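Fe(2+) transporter FeoB (Methanocaldococcus jannaschii, PDB 2WJI) probably moves ferrous iron across the cell membrane in a GTP-driven system, its N-terminal G domain, the part described here, binding guanine nucleotides. Local coordinates at residues T18-N21 with A22-E26; M118-A121 with K122-G125. One frame throughout, in Å; residues are numbered along the deposited sequence.

Contact 1 of 2, residues T18-N21 with A22-E26; sequences TIFN and ALTGE. With GNP (phosphoaminophosphonic acid-guanylate ester), chain C.
One face of the Phe20 ring carries the hydroxyl of Thr24, OG1 standing 3.7 Å above the ring plane and displaced toward the rim, while Glu26 CB comes obliquely to CE2. The other flat group, the amide of Asn21, meets its partner in its own plane: ND2 donates to Glu26 O over 2.6 Å, at 168° a nearly straight bond. CG of Asn21 lies anti to its N (chi1 158°), which swings the amide out beside its own turn, where the chain beyond Gly25 brings Glu26 O to meet it. Thr24 OG1 donates to Phe20 O at 2.7 Å from above the carbonyl plane; the same oxygen takes the backbone N of Thr24 from a different direction, nearly in line with the C=O. OG1 also accepts from Glu26 N at 3.2 Å, an ST turn. A valine here would probably leave Glu26 N without its acceptor and Phe20 O without the hydroxyl, the turn being freer to move. Ile19 CG2 and Leu23 CD1 lie side by side, pointing the same way, 3.7 Å apart, and both residues also touch helix 152-162. Thr18 grips the nucleotide's O1A twice, through N and through OG1 at 2.8 Å. Gly25, with positive phi, is the first residue to leave the helical conformation. This is the helix following the P-loop (Walker A) of a GTPase: its early part holds the alpha phosphate, and Asn21, Ala22, Thr24 and Gly25 at its C-terminal end bind magnesium.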
ATOM      1  N   THR A  18      -6.370   7.994  -1.269  1.00 26.96           N
ATOM      2  CA  THR A  18      -7.225   7.984  -0.081  1.00 26.03           C
ATOM      3  C   THR A  18      -6.417   7.570   1.151  1.00 33.17           C
ATOM      4  O   THR A  18      -6.503   8.190   2.216  1.00 29.77           O
ATOM      5  CB  THR A  18      -8.424   7.027  -0.262  1.00 27.23           C
ATOM      6  OG1 THR A  18      -9.211   7.447  -1.383  1.00 31.49           O
ATOM      7  CG2 THR A  18      -9.311   7.010   0.986  1.00 23.31           C
ATOM      8  N   ILE A  19      -5.615   6.523   0.995  1.00 31.86           N
ATOM      9  CA  ILE A  19      -4.766   6.056   2.080  1.00 30.30           C
ATOM     10  C   ILE A  19      -3.616   7.026   2.358  1.00 30.49           C
ATOM     11  O   ILE A  19      -3.300   7.290   3.514  1.00 32.36           O
ATOM     12  CB  ILE A  19      -4.263   4.623   1.816  1.00 28.07           C
ATOM     13  CG1 ILE A  19      -5.422   3.644   2.023  1.00 27.75           C
ATOM     14  CG2 ILE A  19      -3.074   4.287   2.716  1.00 25.57           C
ATOM     15  CD1 ILE A  19      -5.225   2.283   1.383  1.00 28.25           C
ATOM     16  N   PHE A  20      -3.014   7.577   1.306  1.00 29.90           N
ATOM     17  CA  PHE A  20      -1.962   8.576   1.474  1.00 29.66           C
ATOM     18  C   PHE A  20      -2.452   9.777   2.296  1.00 35.68           C
ATOM     19  O   PHE A  20      -1.806  10.155   3.276  1.00 34.73           O
ATOM     20  CB  PHE A  20      -1.414   9.030   0.115  1.00 29.79           C
ATOM     21  CG  PHE A  20      -0.289  10.019   0.208  1.00 30.68           C
ATOM     22  CD1 PHE A  20       1.024   9.588   0.360  1.00 25.50           C
ATOM     23  CD2 PHE A  20      -0.536  11.380   0.126  1.00 31.47           C
ATOM     24  CE1 PHE A  20       2.062  10.500   0.435  1.00 30.49           C
ATOM     25  CE2 PHE A  20       0.500  12.296   0.210  1.00 35.48           C
ATOM     26  CZ  PHE A  20       1.802  11.854   0.359  1.00 35.25           C
ATOM     27  N   ASN A  21      -3.586  10.367   1.914  1.00 30.57           N
ATOM     28  CA  ASN A  21      -4.174  11.455   2.710  1.00 35.97           C
ATOM     29  C   ASN A  21      -4.456  11.041   4.148  1.00 31.73           C
ATOM     30  O   ASN A  21      -4.150  11.772   5.086  1.00 37.11           O
ATOM     31  CB  ASN A  21      -5.484  11.966   2.095  1.00 39.59           C
ATOM     32  CG  ASN A  21      -6.370  12.689   3.126  1.00 47.40           C
ATOM     33  OD1 ASN A  21      -7.348  12.127   3.628  1.00 52.34           O
ATOM     34  ND2 ASN A  21      -6.015  13.929   3.453  1.00 44.08           N
ATOM     35  N   ALA A  22      -5.055   9.868   4.318  1.00 25.97           N
ATOM     36  CA  ALA A  22      -5.395   9.367   5.640  1.00 33.53           C
ATOM     37  C   ALA A  22      -4.177   9.209   6.554  1.00 32.51           C
ATOM     38  O   ALA A  22      -4.245   9.509   7.747  1.00 30.38           O
ATOM     39  CB  ALA A  22      -6.157   8.048   5.530  1.00 32.39           C
ATOM     40  N   LEU A  23      -3.071   8.733   5.993  1.00 26.49           N
ATOM     41  CA  LEU A  23      -1.854   8.505   6.777  1.00 30.17           C
ATOM     42  C   LEU A  23      -1.129   9.800   7.107  1.00 29.78           C
ATOM     43  O   LEU A  23      -0.660   9.989   8.224  1.00 32.40           O
ATOM     44  CB  LEU A  23      -0.885   7.588   6.019  1.00 30.92           C
ATOM     45  CG  LEU A  23      -1.195   6.092   5.927  1.00 30.00           C
ATOM     46  CD1 LEU A  23      -0.334   5.446   4.850  1.00 28.55           C
ATOM     47  CD2 LEU A  23      -1.009   5.409   7.276  1.00 25.51           C
ATOM     48  N   THR A  24      -1.029  10.679   6.115  1.00 32.27           N
ATOM     49  CA  THR A  24      -0.130  11.824   6.175  1.00 38.14           C
ATOM     50  C   THR A  24      -0.842  13.150   6.414  1.00 44.74           C
ATOM     51  O   THR A  24      -0.207  14.138   6.799  1.00 45.45           O
ATOM     52  CB  THR A  24       0.659  11.945   4.867  1.00 37.13           C
ATOM     53  OG1 THR A  24      -0.241  12.289   3.808  1.00 42.16           O
ATOM     54  CG2 THR A  24       1.328  10.627   4.535  1.00 38.20           C
ATOM     55  N   GLY A  25      -2.152  13.173   6.176  1.00 43.92           N
ATOM     56  CA  GLY A  25      -2.942  14.382   6.327  1.00 46.64           C
ATOM     57  C   GLY A  25      -2.789  15.343   5.160  1.00 50.23           C
ATOM     58  O   GLY A  25      -3.260  16.481   5.215  1.00 50.89           O
ATOM     59  N   GLU A  26      -2.123  14.887   4.101  1.00 46.97           N
ATOM     60  CA  GLU A  26      -1.925  15.702   2.906  1.00 47.47           C
ATOM     61  C   GLU A  26      -3.154  15.655   1.999  1.00 45.00           C
ATOM     62  O   GLU A  26      -3.997  14.763   2.129  1.00 40.63           O
ATOM     63  CB  GLU A  26      -0.690  15.228   2.129  1.00 48.90           C
ATOM     64  CG  GLU A  26       0.616  15.310   2.909  1.00 54.21           C
ATOM     65  CD  GLU A  26       1.075  16.738   3.125  1.00 62.65           C
ATOM     66  OE1 GLU A  26       0.650  17.622   2.350  1.00 67.35           O
ATOM     67  OE2 GLU A  26       1.861  16.978   4.065  1.00 64.80           O
TER
HETATM   68  PG  GNP C1166      -5.079   6.223  -9.095  1.00 32.59           P
HETATM   69  O1G GNP C1166      -4.044   7.130  -8.511  1.00 29.73           O
HETATM   70  O2G GNP C1166      -4.516   4.906  -9.597  1.00 29.98           O
HETATM   71  O3G GNP C1166      -5.685   7.087 -10.174  1.00 37.89           O
HETATM   72  N3B GNP C1166      -6.226   5.904  -8.019  1.00 31.56           N
HETATM   73  PB  GNP C1166      -6.054   5.662  -6.445  1.00 31.59           P
HETATM   74  O1B GNP C1166      -5.431   4.343  -6.216  1.00 27.88           O
HETATM   75  O2B GNP C1166      -5.340   6.806  -5.879  1.00 26.02           O
HETATM   76  O3A GNP C1166      -7.453   5.618  -5.807  1.00 30.98           O
HETATM   77  PA  GNP C1166      -8.154   6.733  -4.994  1.00 32.39           P
HETATM   78  O1A GNP C1166      -7.655   6.700  -3.594  1.00 36.74           O
HETATM   79  O2A GNP C1166      -8.097   8.042  -5.684  1.00 26.57           O
HETATM   80  O5' GNP C1166      -9.655   6.292  -4.939  1.00 43.44           O
HETATM   81  C5' GNP C1166     -10.221   5.582  -6.033  1.00 41.36           C
HETATM   82  C4' GNP C1166     -11.707   5.382  -5.800  1.00 38.57           C
HETATM   83  O4' GNP C1166     -11.937   4.316  -4.840  1.00 31.70           O
HETATM   84  C3' GNP C1166     -12.437   6.607  -5.260  1.00 39.43           C
HETATM   85  O3' GNP C1166     -13.761   6.632  -5.778  1.00 44.20           O
HETATM   86  C2' GNP C1166     -12.471   6.332  -3.771  1.00 36.88           C
HETATM   87  O2' GNP C1166     -13.566   6.962  -3.143  1.00 42.39           O
HETATM   88  C1' GNP C1166     -12.692   4.827  -3.770  1.00 30.41           C
HETATM   89  N9  GNP C1166     -12.265   4.231  -2.516  1.00 29.52           N
HETATM   90  C8  GNP C1166     -11.067   4.437  -1.871  1.00 32.81           C
HETATM   91  N7  GNP C1166     -10.976   3.775  -0.750  1.00 31.57           N
HETATM   92  C5  GNP C1166     -12.193   3.102  -0.639  1.00 28.46           C
HETATM   93  C6  GNP C1166     -12.676   2.230   0.367  1.00 30.48           C
HETATM   94  O6  GNP C1166     -12.105   1.866   1.408  1.00 32.23           O
HETATM   95  N1  GNP C1166     -13.965   1.766   0.091  1.00 22.50           N
HETATM   96  C2  GNP C1166     -14.699   2.105  -1.025  1.00 30.08           C
HETATM   97  N2  GNP C1166     -15.926   1.560  -1.121  1.00 26.42           N
HETATM   98  N3  GNP C1166     -14.253   2.919  -1.976  1.00 32.81           N
HETATM   99  C4  GNP C1166     -13.001   3.380  -1.719  1.00 30.18           C

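Contact 2 of 2, residues M118-A121 with K122-G125; sequences MDLA and KSLG. With GNP (phosphoaminophosphonic acid-guanylate ester), chain C.
Lys122 folds its side chain back over the preceding turn to reach Asp119. Its CB sits 3.5 Å from Met118 O and nearly as close to Asp119 O. CG then leaves anti to the backbone N (chi1 177°), and bends at chi3 and chi4 bring the chain round again: CE comes to 4.0 Å from Asp119 O, and NZ closes on that same oxygen at 2.7 Å, in the carbonyl plane and on a lone pair. Ser123 N binds this carbonyl too, tilted from its plane, so two donors hold one oxygen. The ammonium thus meets the backbone of Asp119 and not its carboxylate, whose OD1 stays 5.5 Å from NZ.

That carboxylate faces the other way, toward the guanine. OD2 accepts from N1 of the nucleotide at 2.9 Å and 177°, and OD1 takes the longer bond from N2, the paired recognition made by the aspartate of the NKxD (G4) motif of GTPases, here Asn116 to Asp119. Leu120 CB also borders the base near N2, and Ser145 lies beside Asp119.

On the next turn Ser123 OG donates to Leu120 O at 3.1 Å, tilted from the carbonyl plane, while Leu124 N reaches the same oxygen weakly and also donates to Ala121 O. Leu120 CG and Leu124 CD1 make a loose apolar contact on the surface. The helix closes in a Schellman motif: Gly125, with positive phi, is the C-prime residue, its N binds Lys122 O, and the N of the residue after Gly125 binds Ala121 O.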
ATOM      1  N   MET A 118     -12.779  -2.937   2.154  1.00 31.26           N
ATOM      2  CA  MET A 118     -13.409  -4.060   2.843  1.00 29.87           C
ATOM      3  C   MET A 118     -14.896  -3.812   3.001  1.00 24.59           C
ATOM      4  O   MET A 118     -15.691  -4.752   3.042  1.00 27.73           O
ATOM      5  CB  MET A 118     -12.766  -4.308   4.214  1.00 30.95           C
ATOM      6  CG  MET A 118     -11.354  -4.880   4.158  1.00 27.83           C
ATOM      7  SD  MET A 118     -11.282  -6.601   3.608  1.00 42.68           S
ATOM      8  CE  MET A 118     -12.002  -7.434   5.026  1.00 38.40           C
ATOM      9  N   ASP A 119     -15.281  -2.544   3.091  1.00 28.78           N
ATOM     10  CA  ASP A 119     -16.692  -2.196   3.198  1.00 30.99           C
ATOM     11  C   ASP A 119     -17.445  -2.557   1.902  1.00 34.32           C
ATOM     12  O   ASP A 119     -18.594  -3.005   1.941  1.00 31.84           O
ATOM     13  CB  ASP A 119     -16.862  -0.709   3.511  1.00 30.86           C
ATOM     14  CG  ASP A 119     -16.310   0.187   2.408  1.00 36.01           C
ATOM     15  OD1 ASP A 119     -17.065   1.036   1.887  1.00 42.61           O
ATOM     16  OD2 ASP A 119     -15.123   0.041   2.053  1.00 30.60           O
ATOM     17  N   LEU A 120     -16.795  -2.357   0.761  1.00 32.12           N
ATOM     18  CA  LEU A 120     -17.395  -2.728  -0.520  1.00 30.38           C
ATOM     19  C   LEU A 120     -17.562  -4.245  -0.591  1.00 28.45           C
ATOM     20  O   LEU A 120     -18.630  -4.744  -0.942  1.00 28.98           O
ATOM     21  CB  LEU A 120     -16.561  -2.204  -1.697  1.00 21.35           C
ATOM     22  CG  LEU A 120     -17.218  -2.235  -3.083  1.00 24.87           C
ATOM     23  CD1 LEU A 120     -18.571  -1.534  -3.046  1.00 25.64           C
ATOM     24  CD2 LEU A 120     -16.307  -1.606  -4.143  1.00 26.44           C
ATOM     25  N   ALA A 121     -16.508  -4.977  -0.241  1.00 25.58           N
ATOM     26  CA  ALA A 121     -16.579  -6.433  -0.215  1.00 34.14           C
ATOM     27  C   ALA A 121     -17.746  -6.905   0.645  1.00 41.47           C
ATOM     28  O   ALA A 121     -18.545  -7.744   0.226  1.00 39.99           O
ATOM     29  CB  ALA A 121     -15.276  -7.021   0.292  1.00 39.09           C
ATOM     30  N   LYS A 122     -17.840  -6.357   1.850  1.00 40.67           N
ATOM     31  CA  LYS A 122     -18.912  -6.718   2.772  1.00 44.25           C
ATOM     32  C   LYS A 122     -20.296  -6.524   2.147  1.00 42.04           C
ATOM     33  O   LYS A 122     -21.151  -7.410   2.216  1.00 43.59           O
ATOM     34  CB  LYS A 122     -18.792  -5.889   4.052  1.00 44.47           C
ATOM     35  CG  LYS A 122     -19.898  -6.121   5.061  1.00 52.48           C
ATOM     36  CD  LYS A 122     -20.081  -4.895   5.942  1.00 55.79           C
ATOM     37  CE  LYS A 122     -20.809  -3.772   5.201  1.00 54.87           C
ATOM     38  NZ  LYS A 122     -19.947  -2.986   4.259  1.00 41.84           N
ATOM     39  N   SER A 123     -20.514  -5.367   1.534  1.00 39.85           N
ATOM     40  CA  SER A 123     -21.824  -5.041   0.981  1.00 45.95           C
ATOM     41  C   SER A 123     -22.147  -5.857  -0.274  1.00 43.20           C
ATOM     42  O   SER A 123     -23.303  -5.946  -0.677  1.00 48.67           O
ATOM     43  CB  SER A 123     -21.928  -3.544   0.680  1.00 47.51           C
ATOM     44  OG  SER A 123     -21.350  -3.237  -0.575  1.00 49.43           O
ATOM     45  N   LEU A 124     -21.126  -6.453  -0.881  1.00 38.02           N
ATOM     46  CA  LEU A 124     -21.311  -7.272  -2.077  1.00 41.24           C
ATOM     47  C   LEU A 124     -21.222  -8.764  -1.764  1.00 45.36           C
ATOM     48  O   LEU A 124     -21.164  -9.598  -2.675  1.00 49.48           O
ATOM     49  CB  LEU A 124     -20.289  -6.899  -3.156  1.00 33.23           C
ATOM     50  CG  LEU A 124     -20.393  -5.470  -3.694  1.00 36.98           C
ATOM     51  CD1 LEU A 124     -19.492  -5.283  -4.894  1.00 41.91           C
ATOM     52  CD2 LEU A 124     -21.839  -5.136  -4.053  1.00 37.40           C
ATOM     53  N   GLY A 125     -21.191  -9.085  -0.475  1.00 45.48           N
ATOM     54  CA  GLY A 125     -21.233 -10.463  -0.017  1.00 48.51           C
ATOM     55  C   GLY A 125     -19.958 -11.254  -0.230  1.00 49.61           C
ATOM     56  O   GLY A 125     -19.949 -12.477  -0.079  1.00 50.52           O
TER
HETATM   57  PG  GNP C1166      -5.079   6.223  -9.095  1.00 32.59           P
HETATM   58  O1G GNP C1166      -4.044   7.130  -8.511  1.00 29.73           O
HETATM   59  O2G GNP C1166      -4.516   4.906  -9.597  1.00 29.98           O
HETATM   60  O3G GNP C1166      -5.685   7.087 -10.174  1.00 37.89           O
HETATM   61  N3B GNP C1166      -6.226   5.904  -8.019  1.00 31.56           N
HETATM   62  PB  GNP C1166      -6.054   5.662  -6.445  1.00 31.59           P
HETATM   63  O1B GNP C1166      -5.431   4.343  -6.216  1.00 27.88           O
HETATM   64  O2B GNP C1166      -5.340   6.806  -5.879  1.00 26.02           O
HETATM   65  O3A GNP C1166      -7.453   5.618  -5.807  1.00 30.98           O
HETATM   66  PA  GNP C1166      -8.154   6.733  -4.994  1.00 32.39           P
HETATM   67  O1A GNP C1166      -7.655   6.700  -3.594  1.00 36.74           O
HETATM   68  O2A GNP C1166      -8.097   8.042  -5.684  1.00 26.57           O
HETATM   69  O5' GNP C1166      -9.655   6.292  -4.939  1.00 43.44           O
HETATM   70  C5' GNP C1166     -10.221   5.582  -6.033  1.00 41.36           C
HETATM   71  C4' GNP C1166     -11.707   5.382  -5.800  1.00 38.57           C
HETATM   72  O4' GNP C1166     -11.937   4.316  -4.840  1.00 31.70           O
HETATM   73  C3' GNP C1166     -12.437   6.607  -5.260  1.00 39.43           C
HETATM   74  O3' GNP C1166     -13.761   6.632  -5.778  1.00 44.20           O
HETATM   75  C2' GNP C1166     -12.471   6.332  -3.771  1.00 36.88           C
HETATM   76  O2' GNP C1166     -13.566   6.962  -3.143  1.00 42.39           O
HETATM   77  C1' GNP C1166     -12.692   4.827  -3.770  1.00 30.41           C
HETATM   78  N9  GNP C1166     -12.265   4.231  -2.516  1.00 29.52           N
HETATM   79  C8  GNP C1166     -11.067   4.437  -1.871  1.00 32.81           C
HETATM   80  N7  GNP C1166     -10.976   3.775  -0.750  1.00 31.57           N
HETATM   81  C5  GNP C1166     -12.193   3.102  -0.639  1.00 28.46           C
HETATM   82  C6  GNP C1166     -12.676   2.230   0.367  1.00 30.48           C
HETATM   83  O6  GNP C1166     -12.105   1.866   1.408  1.00 32.23           O
HETATM   84  N1  GNP C1166     -13.965   1.766   0.091  1.00 22.50           N
HETATM   85  C2  GNP C1166     -14.699   2.105  -1.025  1.00 30.08           C
HETATM   86  N2  GNP C1166     -15.926   1.560  -1.121  1.00 26.42           N
HETATM   87  N3  GNP C1166     -14.253   2.919  -1.976  1.00 32.81           N
HETATM   88  C4  GNP C1166     -13.001   3.380  -1.719  1.00 30.18           C

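Overall arrangement
The two contacts come in series along the chain, contact 1 on helix 16-24 and contact 2 on helix 118-123, and both belong to the one G domain. Their centres are 22 Å apart and their nearest atoms about 9 Å apart, so they do not touch; the bound nucleotide joins them. Contact 1, on the helix after strand 3-9, meets the nucleotide at its alpha phosphate, whereas contact 2, on the helix after strand 111-116, meets it at the guanine. In the sheet these strands are separated by strand 84-90. Together, phosphate grip and base recognition are drawn from distant parts of the sequence, as in other P-loop GTPases.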